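Long-range contacts in cysteine synthase (Fusobacterium nucleatum subsp. nucleatum strain ATCC 25586, PDB 5XEM), which probably makes L-cysteine and acetate from O-acetyl-L-serine and hydrogen sulfide with the help of pyridoxal 5'-phosphate, and also releases hydrogen sulfide from L-cysteine: residues D173-G178 with I199-V204; G29-V34 with G289-V294. All coordinates share one frame; numbering follows the deposited sequence.

Contact 1: D173-G178 with I199-V204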
# COMPACT_ATOMS: atom_id res chain seq x y z
N ASP A 173 -7.37 -26.91 1.49
CA ASP A 173 -6.87 -28.02 2.32
C ASP A 173 -6.18 -27.60 3.59
O ASP A 173 -6.30 -28.27 4.61
CB ASP A 173 -5.91 -28.87 1.49
CG ASP A 173 -6.59 -29.47 0.30
OD1 ASP A 173 -7.60 -30.17 0.50
OD2 ASP A 173 -6.14 -29.21 -0.84
N VAL A 174 -5.46 -26.47 3.54
CA VAL A 174 -4.68 -26.02 4.68
C VAL A 174 -4.73 -24.46 4.78
O VAL A 174 -4.75 -23.79 3.78
CB VAL A 174 -3.22 -26.48 4.54
CG1 VAL A 174 -2.42 -26.04 5.76
CG2 VAL A 174 -3.11 -28.01 4.37
N PHE A 175 -4.82 -23.94 5.99
CA PHE A 175 -4.79 -22.50 6.24
C PHE A 175 -3.73 -22.29 7.31
O PHE A 175 -3.74 -22.98 8.33
CB PHE A 175 -6.17 -22.01 6.73
CG PHE A 175 -6.18 -20.60 7.25
CD1 PHE A 175 -5.95 -19.53 6.39
CD2 PHE A 175 -6.44 -20.34 8.60
CE1 PHE A 175 -5.96 -18.22 6.86
CE2 PHE A 175 -6.46 -19.03 9.07
CZ PHE A 175 -6.21 -17.97 8.19
N ILE A 176 -2.79 -21.37 7.08
CA ILE A 176 -1.69 -21.13 8.00
C ILE A 176 -1.67 -19.63 8.23
O ILE A 176 -1.68 -18.86 7.27
CB ILE A 176 -0.33 -21.66 7.46
CG1 ILE A 176 -0.38 -23.20 7.40
CG2 ILE A 176 0.82 -21.18 8.34
CD1 ILE A 176 0.73 -23.88 6.65
N CYS A 177 -1.65 -19.23 9.51
CA CYS A 177 -1.79 -17.83 9.90
C CYS A 177 -0.91 -17.48 11.10
O CYS A 177 -0.86 -18.23 12.09
CB CYS A 177 -3.26 -17.55 10.23
SG CYS A 177 -3.68 -15.82 10.44
N GLY A 178 -0.23 -16.34 11.02
CA GLY A 178 0.57 -15.87 12.13
C GLY A 178 -0.31 -15.40 13.27
O GLY A 178 -1.45 -15.02 13.03
N ILE A 199 -10.42 -29.57 6.58
CA ILE A 199 -9.36 -28.56 6.44
C ILE A 199 -8.50 -28.61 7.70
O ILE A 199 -9.03 -28.77 8.82
CB ILE A 199 -9.94 -27.14 6.23
CG1 ILE A 199 -8.85 -26.16 5.75
CG2 ILE A 199 -10.61 -26.60 7.49
CD1 ILE A 199 -9.36 -24.75 5.53
N LYS A 200 -7.18 -28.50 7.51
CA LYS A 200 -6.22 -28.33 8.60
C LYS A 200 -5.91 -26.82 8.77
O LYS A 200 -5.69 -26.12 7.77
CB LYS A 200 -4.93 -29.11 8.32
CG LYS A 200 -5.11 -30.63 8.10
CD LYS A 200 -5.62 -31.32 9.35
CE LYS A 200 -5.77 -32.84 9.14
NZ LYS A 200 -7.10 -33.19 8.53
N THR A 201 -5.92 -26.33 10.01
CA THR A 201 -5.67 -24.92 10.31
C THR A 201 -4.57 -24.78 11.37
O THR A 201 -4.65 -25.43 12.44
CB THR A 201 -6.97 -24.22 10.78
OG1 THR A 201 -7.47 -24.86 11.98
CG2 THR A 201 -8.05 -24.27 9.70
N PHE A 202 -3.54 -23.98 11.05
CA PHE A 202 -2.36 -23.87 11.90
C PHE A 202 -1.99 -22.41 12.20
O PHE A 202 -1.80 -21.64 11.26
CB PHE A 202 -1.14 -24.51 11.25
CG PHE A 202 -1.34 -25.94 10.82
CD1 PHE A 202 -1.81 -26.24 9.55
CD2 PHE A 202 -1.01 -26.99 11.67
CE1 PHE A 202 -1.98 -27.55 9.15
CE2 PHE A 202 -1.18 -28.31 11.27
CZ PHE A 202 -1.65 -28.59 10.01
N PRO A 203 -1.85 -22.07 13.50
CA PRO A 203 -1.25 -20.82 13.92
C PRO A 203 0.27 -20.91 13.87
O PRO A 203 0.83 -22.03 14.01
CB PRO A 203 -1.75 -20.67 15.35
CG PRO A 203 -1.77 -22.07 15.87
CD PRO A 203 -2.12 -22.92 14.68
N VAL A 204 0.94 -19.76 13.68
CA VAL A 204 2.38 -19.68 13.74
C VAL A 204 2.73 -18.70 14.86
O VAL A 204 2.07 -17.68 15.04
CB VAL A 204 3.01 -19.17 12.41
CG1 VAL A 204 4.53 -19.29 12.50
CG2 VAL A 204 2.43 -19.90 11.19
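Val174 and Phe202 meet because of their first torsions. In Val174, CG1 stands anti to the backbone N (chi1 -178°). In Phe202, the ring carbon CG turns beside its own N (chi1 -54°), so the ring leans back toward the start of the strands. CG1 of Val174 then reaches the ring edge near its plane, 3.7 Å from CE1 of Phe202. CG1 of Ile176 touches the same ring at an oblique angle, 4.0 Å from Phe202 CD1. Further along this face, CG2 of Ile176 packs tightly on CG2 of Val204 at 3.5 Å. On the other face CG2 of Thr201 sits at the edge of the Phe175 ring. The backbones pair as parallel strands. Phe175 N donates to Lys200 O at 2.9 Å, and Phe175 O accepts from Phe202 N at 2.9 Å. The last bond, Val204 N to Cys177 O, is more bent (138°). The two strands and helix 183-195 between them form a beta-alpha-beta unit, and Gly178 at the strand end belongs to the pyridoxal phosphate pocket. Helix 183-195 covers the Phe175 face, where Phe175 meets Thr188 and Leu192. Helix 269-284 covers the Val174 and Ile176 face, and strand 291-296 pairs with the far edge of strand 174-178.

Contact 2: G29-V34 with G289-V294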
# COMPACT_ATOMS: atom_id res chain seq x y z
N GLY A 29 5.49 -29.31 -4.70
CA GLY A 29 4.35 -30.02 -5.25
C GLY A 29 2.99 -29.80 -4.59
O GLY A 29 2.06 -30.58 -4.79
N ASN A 30 2.87 -28.73 -3.80
CA ASN A 30 1.56 -28.25 -3.35
C ASN A 30 1.38 -26.83 -3.83
O ASN A 30 2.35 -26.18 -4.12
CB ASN A 30 1.48 -28.31 -1.84
CG ASN A 30 1.64 -29.72 -1.30
OD1 ASN A 30 0.87 -30.61 -1.68
ND2 ASN A 30 2.62 -29.92 -0.42
N GLU A 31 0.14 -26.36 -3.91
CA GLU A 31 -0.13 -24.98 -4.34
C GLU A 31 -0.27 -24.08 -3.10
O GLU A 31 -1.08 -24.37 -2.20
CB GLU A 31 -1.39 -24.94 -5.19
CG GLU A 31 -1.28 -25.79 -6.44
CD GLU A 31 -2.49 -25.67 -7.34
OE1 GLU A 31 -3.62 -25.93 -6.88
OE2 GLU A 31 -2.31 -25.30 -8.52
N ILE A 32 0.53 -23.02 -3.05
CA ILE A 32 0.44 -22.04 -1.97
C ILE A 32 -0.10 -20.72 -2.52
O ILE A 32 0.41 -20.21 -3.51
CB ILE A 32 1.78 -21.78 -1.28
CG1 ILE A 32 2.39 -23.09 -0.74
CG2 ILE A 32 1.58 -20.79 -0.12
CD1 ILE A 32 3.68 -22.92 0.03
N TYR A 33 -1.17 -20.24 -1.90
CA TYR A 33 -1.81 -18.96 -2.23
C TYR A 33 -1.62 -18.02 -1.05
O TYR A 33 -1.84 -18.43 0.09
CB TYR A 33 -3.30 -19.16 -2.45
CG TYR A 33 -3.63 -20.04 -3.62
CD1 TYR A 33 -3.75 -19.51 -4.90
CD2 TYR A 33 -3.82 -21.41 -3.46
CE1 TYR A 33 -4.03 -20.31 -5.99
CE2 TYR A 33 -4.12 -22.23 -4.54
CZ TYR A 33 -4.21 -21.67 -5.80
OH TYR A 33 -4.51 -22.47 -6.88
N VAL A 34 -1.23 -16.78 -1.31
CA VAL A 34 -1.03 -15.81 -0.25
C VAL A 34 -2.19 -14.81 -0.33
O VAL A 34 -2.46 -14.25 -1.39
CB VAL A 34 0.33 -15.11 -0.38
CG1 VAL A 34 0.54 -14.06 0.70
CG2 VAL A 34 1.46 -16.15 -0.36
N GLY A 289 -0.58 -32.28 -3.78
CA GLY A 289 -1.47 -31.31 -4.44
C GLY A 289 -2.37 -30.50 -3.50
O GLY A 289 -3.45 -30.07 -3.90
N LEU A 290 -1.92 -30.27 -2.27
CA LEU A 290 -2.71 -29.53 -1.28
C LEU A 290 -2.87 -28.07 -1.70
O LEU A 290 -1.97 -27.49 -2.32
CB LEU A 290 -2.06 -29.57 0.10
CG LEU A 290 -1.75 -30.95 0.70
CD1 LEU A 290 -0.86 -30.79 1.93
CD2 LEU A 290 -3.03 -31.69 1.03
N LYS A 291 -4.01 -27.49 -1.40
CA LYS A 291 -4.22 -26.06 -1.62
C LYS A 291 -4.04 -25.42 -0.26
O LYS A 291 -4.82 -25.67 0.68
CB LYS A 291 -5.60 -25.80 -2.20
CG LYS A 291 -5.74 -26.30 -3.64
CD LYS A 291 -6.93 -25.67 -4.34
CE LYS A 291 -7.23 -26.30 -5.69
NZ LYS A 291 -6.52 -25.65 -6.82
N ILE A 292 -2.97 -24.63 -0.16
CA ILE A 292 -2.53 -24.09 1.13
C ILE A 292 -2.70 -22.58 1.05
O ILE A 292 -2.18 -21.96 0.12
CB ILE A 292 -1.06 -24.41 1.42
CG1 ILE A 292 -0.81 -25.93 1.35
CG2 ILE A 292 -0.63 -23.84 2.77
CD1 ILE A 292 0.60 -26.35 1.76
N VAL A 293 -3.44 -22.01 1.99
CA VAL A 293 -3.61 -20.54 2.05
C VAL A 293 -2.82 -19.99 3.22
O VAL A 293 -2.91 -20.51 4.35
CB VAL A 293 -5.08 -20.12 2.18
CG1 VAL A 293 -5.20 -18.60 2.32
CG2 VAL A 293 -5.89 -20.59 0.96
N VAL A 294 -2.01 -18.96 2.93
CA VAL A 294 -1.22 -18.26 3.92
C VAL A 294 -1.78 -16.83 4.00
O VAL A 294 -1.93 -16.17 2.98
CB VAL A 294 0.26 -18.21 3.49
CG1 VAL A 294 1.08 -17.21 4.32
CG2 VAL A 294 0.85 -19.61 3.58
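Residues 29-34 and 289-294 form a parallel strand pair in the mixed sheet, with the Asn30 side chain bonded across to the other strand's backbone just before the strands begin. Asn30 OD1 accepts from Leu290 N at 2.9 Å, with the donor tilted 28° from the carbonyl plane. OD1 also takes the N-H of Lys288, while ND2 bonds to Ser282 and Asn285. These bonds fix the rotation of the amide. A weak bond of 3.3 Å runs from Gly289 N to Gly29 O. Next come the regular strand bonds, such as Ile292 N to Glu31 O at 2.8 Å and Tyr33 N to Ile292 O at 2.8 Å. The pair lies in the mixed sheet of the fold type II (tryptophan synthase beta) family, where strand 31-36 sits between 19-21 and 291-296. On one face Glu31 and Lys291 run side by side. The lysine bends at its last torsion (chi4 -90°), and NZ meets Glu31 OE1 in a salt bridge of 2.9 Å. The Tyr33 side chain crosses that of Lys291 obliquely, and its ring edge lies near Ile292 O. Tyr33 also packs on Leu6 of the second subunit. On the other face CG2 of Ile32 touches CG2 of Val294 at 4.0 Å, under helix 269-284.

How the contacts relate
After strand 19-21, at the edge of the mixed sheet, the chain lays down 29-34, the first half of contact 2. It then builds the four-stranded parallel sheet and its helices before returning to the mixed sheet at 173-178. Helix 183-195 follows, and 199-204 closes the short loop of contact 1. Strand 245-247 and helices 249-263 and 269-284 come later. Only then does 289-294 close the long loop of contact 2, which encloses contact 1 entirely. The loops therefore nest and do not cross. Strand 291-296 lies between 31-36 and 174-178, so the two contacts join edge to edge. Val293 N probably bonds to Val174 O, and Asp173 OD2 to Lys291 N.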